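Cyclic nucleotide-binding protein (PDB 5D1I) is of unknown function but has a cyclic nucleotide-binding domain of beta-barrel form, and may belong with proteins that regulate transcription. Local coordinates at residues 57-62 and 113-118; 61-66 and 84-89; 69-74 and 104-109; 13-18 and 31-36. One frame throughout, in Å; residues are numbered along the deposited sequence.

Overall arrangement
Interactions 1, 2 and 3 build the beta barrel, whereas interaction 4 pairs the two helices that precede it in the chain. Interactions 1 and 2 share strand 56-63 and residues Tyr-61 and Ile-62, with centres about 11 Å apart. Interaction 3 lies in the second, four-stranded sheet, about 17 Å from interaction 1 between centres, and is nested within the loop that interaction 1 closes; along the chain it alternates with interaction 2. Interaction 4 comes first in sequence. Its centre is about 13 Å from that of interaction 1, which it touches through Ile-17, Leu-18 and Leu-35, and about 26 Å from that of interaction 3. Through these contacts the helices pack on the sheet of interaction 1.

Interaction 1 of 4, residues 57-62 and 113-118; sequences ADCAYI and VIRISR
Ala-60 and Ile-116 exchange backbone hydrogen bonds in both directions, and Ile-62 and Ile-114 do the same, giving the antiparallel strands 59-62 and 113-117 two complete hydrogen-bonded pairs. The shortest of these links, Ile-114 N to Ile-62 O, measures 2.7 Å. A fifth bond, from Arg-118 N to Asp-58 O (3.0 Å), carries the connection past the strand into helix 118-124, whose N-cap is Ser-117.

Apolar contact dominates the face bearing Ile-62, Ile-114 and Ile-116. The second torsion of Ile-62 (chi2 88°) turns CD1 toward the neighbouring strand, 3.7 Å from Ile-116 CG1, while Ile-17 and Leu-18 of helix 11-18 pack against Ile-62 as well.

Mixed contacts occupy the other face. Tyr-61 and Arg-115 run alongside each other, with Arg-115 CG 3.6 Å from Tyr-61 CE1; ring and guanidinium planes are 55° apart, and the aliphatic stem does the touching. A bend at chi3 (77°) brings the guanidinium to Cys-59, whose SG sits in its plane at the edge, and NE forms a salt bridge with Glu-40.

One water bridges Ala-57 O, at 2.9 Å, and Arg-118 NH1. The chemistry therefore divides by face: an aliphatic surface receives the helices, while on the other side an arginine lays its carbon chain along a tyrosine and engages a carboxylate through its nitrogen.

Interaction 2 of 4, residues 61-66 and 84-89; sequences YIIVTG and VGPGAI
Ile-63 is gripped at both ends of its backbone by the loop 84-89. Its N donates to Ala-88 O at 3.0 Å, nearly along the C=O axis, and its O accepts from Gly-87 N in an almost straight bond of 2.8 Å. The side chain between them reaches into the same loop: CB lies 3.4 Å from Gly-85 O, and CD1, extended by a trans second torsion (chi2 178°), meets Val-84 CG2 at 3.7 Å.

Next to this pair, Ile-62 and Ile-89 form a non-hydrogen-bonded antiparallel pair. Their side chains run together in the same direction, CG1 of Ile-62 lying 3.8 Å from CG1 of Ile-89. At the far end, Pro-86 CB rests 3.4 Å from Val-64 O.

What presents these groups is a type II turn from Gly-85 to Ala-88, closed by Ala-88 N bonding to Gly-85 O, with Pro-86 and Gly-87 at its two central positions. Within 61-66, Val-64 and Thr-65 both face Glu-112, a classic beta bulge, where the chain turns a corner between sheets. Farther out, Gly-19 and Gly-22 of the second subunit pack on Val-84 and Ile-89.

In cyclic nucleotide-binding domains the phosphate-binding cassette generally follows this part of the chain; whether this protein binds a nucleotide there is not established. Two backbone bonds and the packing of the Ile-63 side chain on the loop would be expected to fix the turn's position on strand 56-63.

Interaction 3 of 4, residues 69-74 and 104-109; sequences TLFHEG and GAVADV
Thr-69 OG1 donates a hydrogen bond to the carboxylate of Asp-108, with OD1 and OD2 both 2.7 Å from it. The two side chains cross at about a right angle. With OG1 of Thr-69 anti to its own carbonyl carbon (chi1 -68°), the hydroxyl lies beside the backbone N, on the side of Asp-108, just past the end of strand 104-107. Thr-69 N itself bonds to Val-106 O at 2.8 Å, and Val-106 N returns a bond to Thr-69 O. Two residues further along strand 69-74, Phe-71 pairs with Gly-104 in the same reciprocal exchange, though unequally: Gly-104 N to Phe-71 O is 2.7 Å and in the carbonyl plane, whereas Phe-71 N approaches Gly-104 O from above that plane at 3.2 Å.

These antiparallel pairs lie inside the four-stranded sheet of the barrel, where strand 68-74 runs between 104-107 and 77-84, and strand 49-51 flanks 104-107 on its other side.

Packing begins with the Phe-71 ring. Its CG sits between the backbone N and the carbonyl carbon (chi1 58°), which folds the ring back over the neighbouring strand. Gly-104 CA, which bears no side chain, fits beneath one ring face in a CH-pi contact, 3.8 Å from the centroid. A ring atom, CE2 of Phe-71, also touches Val-106 CG1 at 3.7 Å. On the reverse face of the sheet Leu-70 CD2 meets Ala-105 CB at 3.9 Å, while Glu-25 of the second subunit packs against Leu-70.

Interaction 4 of 4, residues 13-18 and 31-36; sequences DDIRIL and QLRLLA
Ile-15 and Leu-32 mark the place where helices 13-18 and 31-36 come together, their axes 9.1 Å apart at an angle of 112° between N-to-C directions, with Ile-15 CA and Leu-32 CA 5.8 Å apart. Ile-15 spreads its branches over three partners. CG2 touches Leu-32 CB at 3.9 Å, CG1 lies near Ala-36 CB, and CD1, carried outward by a trans second torsion (chi2 179°), reaches over one face of the Arg-33 guanidinium, 3.4 Å from NH2. The arginine bends at chi3 to bring that flat group across the methyl, and an alkyl group thus lies against the planar cation.

This pair of helices stands ahead of the barrel in the chain, as in cyclic nucleotide-binding domains generally, where helices flank the beta roll. Ile-116 and Ile-124 of the later strand and helix pack on Leu-35, so the pair is seated against strand 111-117 and helix 118-124.

About one turn on from Ile-15, the CD1 methyl of Leu-18 sits among the second helix's residues, 3.9 Å from Leu-35 CD2 and 4.0 Å from Ala-36 CB. The small Ala-36 side chain also accepts Asp-14 CB at 4.2 Å. The carboxylate of Asp-14 itself turns to Arg-41, with which it forms a salt bridge, while Arg-82 of the second subunit packs on Leu-32.

Interaction 1 of 4, residues 57-62 and 113-118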
# COMPACT_ATOMS: atom_id res chain seq x y z
N ALA A 57 -17.09 -3.03 5.91
CA ALA A 57 -16.20 -2.08 5.26
C ALA A 57 -16.41 -2.05 3.74
O ALA A 57 -16.32 -3.08 3.08
CB ALA A 57 -14.76 -2.43 5.58
N ASP A 58 -16.66 -0.86 3.20
CA ASP A 58 -16.91 -0.71 1.77
C ASP A 58 -16.01 0.35 1.15
O ASP A 58 -16.24 0.81 0.03
CB ASP A 58 -18.38 -0.37 1.51
CG ASP A 58 -18.82 0.93 2.18
OD1 ASP A 58 -17.96 1.65 2.74
OD2 ASP A 58 -20.03 1.24 2.13
N CYS A 59 -14.98 0.75 1.89
CA CYS A 59 -14.09 1.80 1.41
C CYS A 59 -12.76 1.75 2.12
O CYS A 59 -12.64 1.18 3.20
CB CYS A 59 -14.73 3.18 1.61
SG CYS A 59 -14.90 3.65 3.35
N ALA A 60 -11.76 2.36 1.49
CA ALA A 60 -10.43 2.45 2.06
C ALA A 60 -10.08 3.90 2.35
O ALA A 60 -10.56 4.81 1.68
CB ALA A 60 -9.39 1.84 1.12
N TYR A 61 -9.26 4.10 3.38
CA TYR A 61 -8.80 5.42 3.75
C TYR A 61 -7.29 5.49 3.60
O TYR A 61 -6.58 4.61 4.09
CB TYR A 61 -9.19 5.76 5.19
CG TYR A 61 -10.67 5.77 5.45
CD1 TYR A 61 -11.43 6.92 5.28
CD2 TYR A 61 -11.33 4.62 5.89
CE1 TYR A 61 -12.78 6.94 5.53
CE2 TYR A 61 -12.69 4.63 6.14
CZ TYR A 61 -13.41 5.79 5.96
OH TYR A 61 -14.76 5.81 6.20
N ILE A 62 -6.79 6.53 2.94
CA ILE A 62 -5.36 6.74 2.84
C ILE A 62 -5.02 8.02 3.58
O ILE A 62 -5.63 9.06 3.34
CB ILE A 62 -4.87 6.83 1.38
CG1 ILE A 62 -5.15 5.52 0.63
CG2 ILE A 62 -3.39 7.14 1.33
CD1 ILE A 62 -6.51 5.44 -0.03
N VAL A 113 -7.52 12.50 5.48
CA VAL A 113 -7.49 11.23 4.77
C VAL A 113 -8.20 11.33 3.43
O VAL A 113 -9.08 12.16 3.23
CB VAL A 113 -8.14 10.10 5.60
CG1 VAL A 113 -7.37 9.86 6.89
CG2 VAL A 113 -9.60 10.42 5.90
N ILE A 114 -7.80 10.45 2.52
CA ILE A 114 -8.47 10.28 1.24
C ILE A 114 -9.33 9.03 1.32
O ILE A 114 -8.82 7.95 1.61
CB ILE A 114 -7.45 10.15 0.10
CG1 ILE A 114 -6.80 11.51 -0.20
CG2 ILE A 114 -8.10 9.58 -1.14
CD1 ILE A 114 -5.63 11.42 -1.15
N ARG A 115 -10.63 9.17 1.08
CA ARG A 115 -11.52 8.01 1.12
C ARG A 115 -11.83 7.49 -0.28
O ARG A 115 -12.35 8.21 -1.12
CB ARG A 115 -12.83 8.34 1.84
CG ARG A 115 -13.72 7.12 2.04
CD ARG A 115 -15.10 7.51 2.57
NE ARG A 115 -15.95 8.08 1.53
CZ ARG A 115 -16.83 7.38 0.82
NH1 ARG A 115 -16.99 6.08 1.06
NH2 ARG A 115 -17.55 7.97 -0.12
N ILE A 116 -11.50 6.22 -0.51
CA ILE A 116 -11.77 5.59 -1.78
C ILE A 116 -12.90 4.59 -1.61
O ILE A 116 -12.73 3.58 -0.92
CB ILE A 116 -10.54 4.86 -2.35
CG1 ILE A 116 -9.32 5.78 -2.37
CG2 ILE A 116 -10.83 4.32 -3.75
CD1 ILE A 116 -9.43 6.89 -3.37
N SER A 117 -14.04 4.86 -2.22
CA SER A 117 -15.14 3.91 -2.18
C SER A 117 -14.87 2.74 -3.11
O SER A 117 -14.14 2.86 -4.10
CB SER A 117 -16.46 4.58 -2.56
OG SER A 117 -16.43 5.00 -3.91
N ARG A 118 -15.46 1.60 -2.79
CA ARG A 118 -15.40 0.44 -3.66
C ARG A 118 -15.96 0.80 -5.04
O ARG A 118 -15.38 0.44 -6.07
CB ARG A 118 -16.16 -0.73 -3.04
CG ARG A 118 -15.99 -2.04 -3.76
CD ARG A 118 -16.12 -3.20 -2.79
NE ARG A 118 -17.28 -3.07 -1.91
CZ ARG A 118 -17.41 -3.70 -0.75
NH1 ARG A 118 -16.46 -4.52 -0.32
NH2 ARG A 118 -18.51 -3.53 -0.02
O HOH W 1 -17.47 -5.68 2.54

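Interaction 2 of 4, residues 61-66 and 84-89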
# COMPACT_ATOMS: atom_id res chain seq x y z
N TYR A 61 -9.26 4.10 3.38
CA TYR A 61 -8.80 5.42 3.75
C TYR A 61 -7.29 5.49 3.60
O TYR A 61 -6.58 4.61 4.09
CB TYR A 61 -9.19 5.76 5.19
CG TYR A 61 -10.67 5.77 5.45
CD1 TYR A 61 -11.43 6.92 5.28
CD2 TYR A 61 -11.33 4.62 5.89
CE1 TYR A 61 -12.78 6.94 5.53
CE2 TYR A 61 -12.69 4.63 6.14
CZ TYR A 61 -13.41 5.79 5.96
OH TYR A 61 -14.76 5.81 6.20
N ILE A 62 -6.79 6.53 2.94
CA ILE A 62 -5.36 6.74 2.84
C ILE A 62 -5.02 8.02 3.58
O ILE A 62 -5.63 9.06 3.34
CB ILE A 62 -4.87 6.83 1.38
CG1 ILE A 62 -5.15 5.52 0.63
CG2 ILE A 62 -3.39 7.14 1.33
CD1 ILE A 62 -6.51 5.44 -0.03
N ILE A 63 -4.06 7.94 4.50
CA ILE A 63 -3.66 9.10 5.28
C ILE A 63 -2.78 10.03 4.46
O ILE A 63 -1.80 9.59 3.86
CB ILE A 63 -2.91 8.70 6.56
CG1 ILE A 63 -3.78 7.80 7.43
CG2 ILE A 63 -2.49 9.94 7.34
CD1 ILE A 63 -3.09 7.32 8.69
N VAL A 64 -3.13 11.31 4.43
CA VAL A 64 -2.32 12.33 3.79
C VAL A 64 -1.46 13.04 4.83
O VAL A 64 -0.24 13.05 4.73
CB VAL A 64 -3.19 13.35 3.04
CG1 VAL A 64 -2.32 14.46 2.44
CG2 VAL A 64 -4.00 12.67 1.96
N THR A 65 -2.11 13.63 5.82
CA THR A 65 -1.40 14.23 6.95
C THR A 65 -2.05 13.80 8.26
O THR A 65 -3.26 13.56 8.30
CB THR A 65 -1.38 15.78 6.87
OG1 THR A 65 -2.72 16.28 6.89
CG2 THR A 65 -0.68 16.25 5.61
N GLY A 66 -1.26 13.70 9.31
CA GLY A 66 -1.79 13.39 10.63
C GLY A 66 -1.37 12.03 11.16
O GLY A 66 -0.52 11.35 10.57
N VAL A 84 -0.30 4.92 12.77
CA VAL A 84 -0.03 5.01 11.34
C VAL A 84 -0.06 6.47 10.88
O VAL A 84 -0.78 7.29 11.45
CB VAL A 84 -1.02 4.19 10.50
CG1 VAL A 84 -0.69 2.70 10.60
CG2 VAL A 84 -2.46 4.46 10.93
N GLY A 85 0.72 6.78 9.85
CA GLY A 85 0.84 8.15 9.38
C GLY A 85 0.71 8.24 7.87
O GLY A 85 0.18 7.33 7.24
N PRO A 86 1.21 9.35 7.29
CA PRO A 86 1.10 9.62 5.85
C PRO A 86 1.46 8.41 4.99
O PRO A 86 2.48 7.76 5.22
CB PRO A 86 2.09 10.76 5.64
CG PRO A 86 2.09 11.49 6.94
CD PRO A 86 1.94 10.41 8.00
N GLY A 87 0.60 8.09 4.03
CA GLY A 87 0.85 6.98 3.13
C GLY A 87 0.18 5.69 3.53
O GLY A 87 -0.02 4.81 2.69
N ALA A 88 -0.18 5.55 4.80
CA ALA A 88 -0.81 4.32 5.26
C ALA A 88 -2.20 4.20 4.67
O ALA A 88 -2.91 5.20 4.53
CB ALA A 88 -0.88 4.28 6.79
N ILE A 89 -2.59 2.99 4.30
CA ILE A 89 -3.94 2.75 3.82
C ILE A 89 -4.67 1.81 4.77
O ILE A 89 -4.11 0.82 5.25
CB ILE A 89 -3.95 2.17 2.38
CG1 ILE A 89 -5.38 1.99 1.89
CG2 ILE A 89 -3.19 0.85 2.30
CD1 ILE A 89 -5.49 1.70 0.42

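Interaction 3 of 4, residues 69-74 and 104-109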
# COMPACT_ATOMS: atom_id res chain seq x y z
N THR A 69 -4.11 6.15 15.55
CA THR A 69 -3.78 4.98 16.34
C THR A 69 -4.71 3.82 16.01
O THR A 69 -5.93 3.96 16.06
CB THR A 69 -3.84 5.28 17.85
OG1 THR A 69 -2.79 6.18 18.19
CG2 THR A 69 -3.69 4.00 18.65
N LEU A 70 -4.12 2.68 15.64
CA LEU A 70 -4.87 1.45 15.42
C LEU A 70 -4.95 0.67 16.72
O LEU A 70 -3.96 0.57 17.44
CB LEU A 70 -4.22 0.60 14.33
CG LEU A 70 -3.93 1.27 12.99
CD1 LEU A 70 -3.35 0.25 12.02
CD2 LEU A 70 -5.20 1.89 12.42
N PHE A 71 -6.11 0.11 17.02
CA PHE A 71 -6.28 -0.58 18.30
C PHE A 71 -7.25 -1.75 18.21
O PHE A 71 -8.02 -1.86 17.26
CB PHE A 71 -6.75 0.41 19.38
CG PHE A 71 -8.05 1.11 19.05
CD1 PHE A 71 -9.27 0.54 19.37
CD2 PHE A 71 -8.04 2.36 18.44
CE1 PHE A 71 -10.46 1.18 19.08
CE2 PHE A 71 -9.23 3.00 18.14
CZ PHE A 71 -10.44 2.42 18.46
N HIS A 72 -7.19 -2.62 19.21
CA HIS A 72 -8.17 -3.70 19.34
C HIS A 72 -9.07 -3.42 20.53
O HIS A 72 -8.61 -2.93 21.56
CB HIS A 72 -7.47 -5.05 19.51
CG HIS A 72 -6.92 -5.61 18.24
ND1 HIS A 72 -7.69 -5.80 17.11
CD2 HIS A 72 -5.67 -6.03 17.92
CE1 HIS A 72 -6.94 -6.30 16.15
NE2 HIS A 72 -5.71 -6.46 16.61
N GLU A 73 -10.35 -3.73 20.39
CA GLU A 73 -11.29 -3.56 21.50
C GLU A 73 -11.16 -4.73 22.47
O GLU A 73 -11.57 -5.85 22.16
CB GLU A 73 -12.72 -3.44 20.97
CG GLU A 73 -13.58 -2.43 21.72
CD GLU A 73 -13.36 -1.00 21.25
OE1 GLU A 73 -13.39 -0.76 20.02
OE2 GLU A 73 -13.16 -0.12 22.11
N GLY A 74 -10.59 -4.47 23.64
CA GLY A 74 -10.33 -5.52 24.61
C GLY A 74 -11.41 -5.67 25.66
O GLY A 74 -12.43 -4.98 25.63
N GLY A 104 -9.78 -1.14 15.29
CA GLY A 104 -10.35 0.17 15.50
C GLY A 104 -9.34 1.18 15.00
O GLY A 104 -8.19 0.83 14.74
N ALA A 105 -9.76 2.43 14.83
CA ALA A 105 -8.87 3.50 14.39
C ALA A 105 -9.37 4.84 14.90
O ALA A 105 -10.53 5.18 14.71
CB ALA A 105 -8.76 3.51 12.88
N VAL A 106 -8.49 5.60 15.54
CA VAL A 106 -8.83 6.92 16.05
C VAL A 106 -7.74 7.92 15.69
O VAL A 106 -6.55 7.60 15.75
CB VAL A 106 -9.05 6.90 17.58
CG1 VAL A 106 -7.79 6.43 18.30
CG2 VAL A 106 -9.49 8.26 18.09
N ALA A 107 -8.14 9.12 15.28
CA ALA A 107 -7.18 10.18 14.99
C ALA A 107 -6.56 10.70 16.28
O ALA A 107 -7.28 11.15 17.17
CB ALA A 107 -7.86 11.31 14.23
N ASP A 108 -5.24 10.64 16.37
CA ASP A 108 -4.52 11.19 17.52
C ASP A 108 -4.49 12.70 17.46
O ASP A 108 -4.63 13.38 18.47
CB ASP A 108 -3.09 10.65 17.57
CG ASP A 108 -3.04 9.14 17.66
OD1 ASP A 108 -4.00 8.54 18.19
OD2 ASP A 108 -2.04 8.54 17.22
N VAL A 109 -4.26 13.22 16.26
CA VAL A 109 -4.25 14.66 16.02
C VAL A 109 -5.13 14.93 14.81
O VAL A 109 -5.63 13.98 14.19
CB VAL A 109 -2.83 15.18 15.76
CG1 VAL A 109 -1.96 14.97 16.99
CG2 VAL A 109 -2.23 14.49 14.55

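Interaction 4 of 4, residues 13-18 and 31-36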
# COMPACT_ATOMS: atom_id res chain seq x y z
N ASP A 13 -0.05 16.03 -5.17
CA ASP A 13 0.36 15.30 -3.98
C ASP A 13 -0.49 14.04 -3.83
O ASP A 13 0.02 12.96 -3.51
CB ASP A 13 0.25 16.17 -2.73
CG ASP A 13 1.07 17.45 -2.83
OD1 ASP A 13 2.04 17.48 -3.62
OD2 ASP A 13 0.74 18.42 -2.12
N ASP A 14 -1.80 14.19 -4.05
CA ASP A 14 -2.74 13.07 -3.97
C ASP A 14 -2.36 11.95 -4.92
O ASP A 14 -2.29 10.78 -4.53
CB ASP A 14 -4.16 13.54 -4.27
CG ASP A 14 -4.72 14.44 -3.19
OD1 ASP A 14 -4.10 14.51 -2.10
OD2 ASP A 14 -5.77 15.06 -3.42
N ILE A 15 -2.11 12.32 -6.17
CA ILE A 15 -1.72 11.36 -7.19
C ILE A 15 -0.46 10.59 -6.79
O ILE A 15 -0.41 9.37 -6.90
CB ILE A 15 -1.50 12.05 -8.55
CG1 ILE A 15 -2.83 12.56 -9.10
CG2 ILE A 15 -0.84 11.09 -9.54
CD1 ILE A 15 -2.71 13.28 -10.42
N ARG A 16 0.55 11.31 -6.30
CA ARG A 16 1.79 10.66 -5.88
C ARG A 16 1.53 9.67 -4.75
O ARG A 16 2.03 8.55 -4.78
CB ARG A 16 2.83 11.69 -5.44
CG ARG A 16 4.20 11.07 -5.19
CD ARG A 16 5.08 11.93 -4.29
NE ARG A 16 4.46 12.19 -2.99
CZ ARG A 16 4.43 11.32 -1.98
NH1 ARG A 16 4.98 10.12 -2.10
NH2 ARG A 16 3.84 11.66 -0.84
N ILE A 17 0.74 10.09 -3.77
CA ILE A 17 0.44 9.24 -2.62
C ILE A 17 -0.32 7.99 -3.05
O ILE A 17 0.03 6.88 -2.66
CB ILE A 17 -0.39 10.00 -1.56
CG1 ILE A 17 0.46 11.07 -0.87
CG2 ILE A 17 -0.93 9.04 -0.52
CD1 ILE A 17 -0.27 11.81 0.23
N LEU A 18 -1.36 8.18 -3.86
CA LEU A 18 -2.17 7.06 -4.32
C LEU A 18 -1.35 6.09 -5.15
O LEU A 18 -1.63 4.89 -5.18
CB LEU A 18 -3.36 7.57 -5.14
CG LEU A 18 -4.45 8.32 -4.37
CD1 LEU A 18 -5.44 8.94 -5.34
CD2 LEU A 18 -5.16 7.41 -3.39
N GLN A 31 -5.33 7.18 -14.83
CA GLN A 31 -6.18 6.44 -13.90
C GLN A 31 -6.05 6.96 -12.47
O GLN A 31 -7.04 7.07 -11.75
CB GLN A 31 -5.84 4.95 -13.93
CG GLN A 31 -6.27 4.23 -15.20
CD GLN A 31 -6.08 2.73 -15.11
OE1 GLN A 31 -4.95 2.25 -15.04
NE2 GLN A 31 -7.18 1.99 -15.10
N LEU A 32 -4.82 7.27 -12.07
CA LEU A 32 -4.56 7.81 -10.74
C LEU A 32 -5.26 9.16 -10.56
O LEU A 32 -5.76 9.47 -9.48
CB LEU A 32 -3.05 7.97 -10.50
CG LEU A 32 -2.26 6.67 -10.34
CD1 LEU A 32 -0.78 6.98 -10.23
CD2 LEU A 32 -2.74 5.90 -9.12
N ARG A 33 -5.28 9.94 -11.63
CA ARG A 33 -5.96 11.23 -11.64
C ARG A 33 -7.46 11.07 -11.43
O ARG A 33 -8.06 11.76 -10.60
CB ARG A 33 -5.69 11.96 -12.96
CG ARG A 33 -6.13 13.42 -12.97
CD ARG A 33 -5.66 14.12 -14.23
NE ARG A 33 -4.31 13.71 -14.61
CZ ARG A 33 -3.19 14.23 -14.11
NH1 ARG A 33 -2.01 13.78 -14.52
NH2 ARG A 33 -3.25 15.20 -13.20
N LEU A 34 -8.07 10.15 -12.18
CA LEU A 34 -9.47 9.80 -12.01
C LEU A 34 -9.75 9.42 -10.56
O LEU A 34 -10.74 9.85 -9.97
CB LEU A 34 -9.86 8.65 -12.93
CG LEU A 34 -10.30 8.95 -14.36
CD1 LEU A 34 -10.82 7.67 -15.01
CD2 LEU A 34 -11.37 10.03 -14.37
N LEU A 35 -8.87 8.59 -10.02
CA LEU A 35 -8.98 8.14 -8.64
C LEU A 35 -8.91 9.30 -7.67
O LEU A 35 -9.68 9.38 -6.71
CB LEU A 35 -7.87 7.13 -8.34
CG LEU A 35 -8.00 6.32 -7.05
CD1 LEU A 35 -9.21 5.40 -7.13
CD2 LEU A 35 -6.73 5.53 -6.82
N ALA A 36 -7.97 10.21 -7.91
CA ALA A 36 -7.80 11.37 -7.04
C ALA A 36 -9.04 12.27 -7.09
O ALA A 36 -9.44 12.83 -6.08
CB ALA A 36 -6.56 12.15 -7.42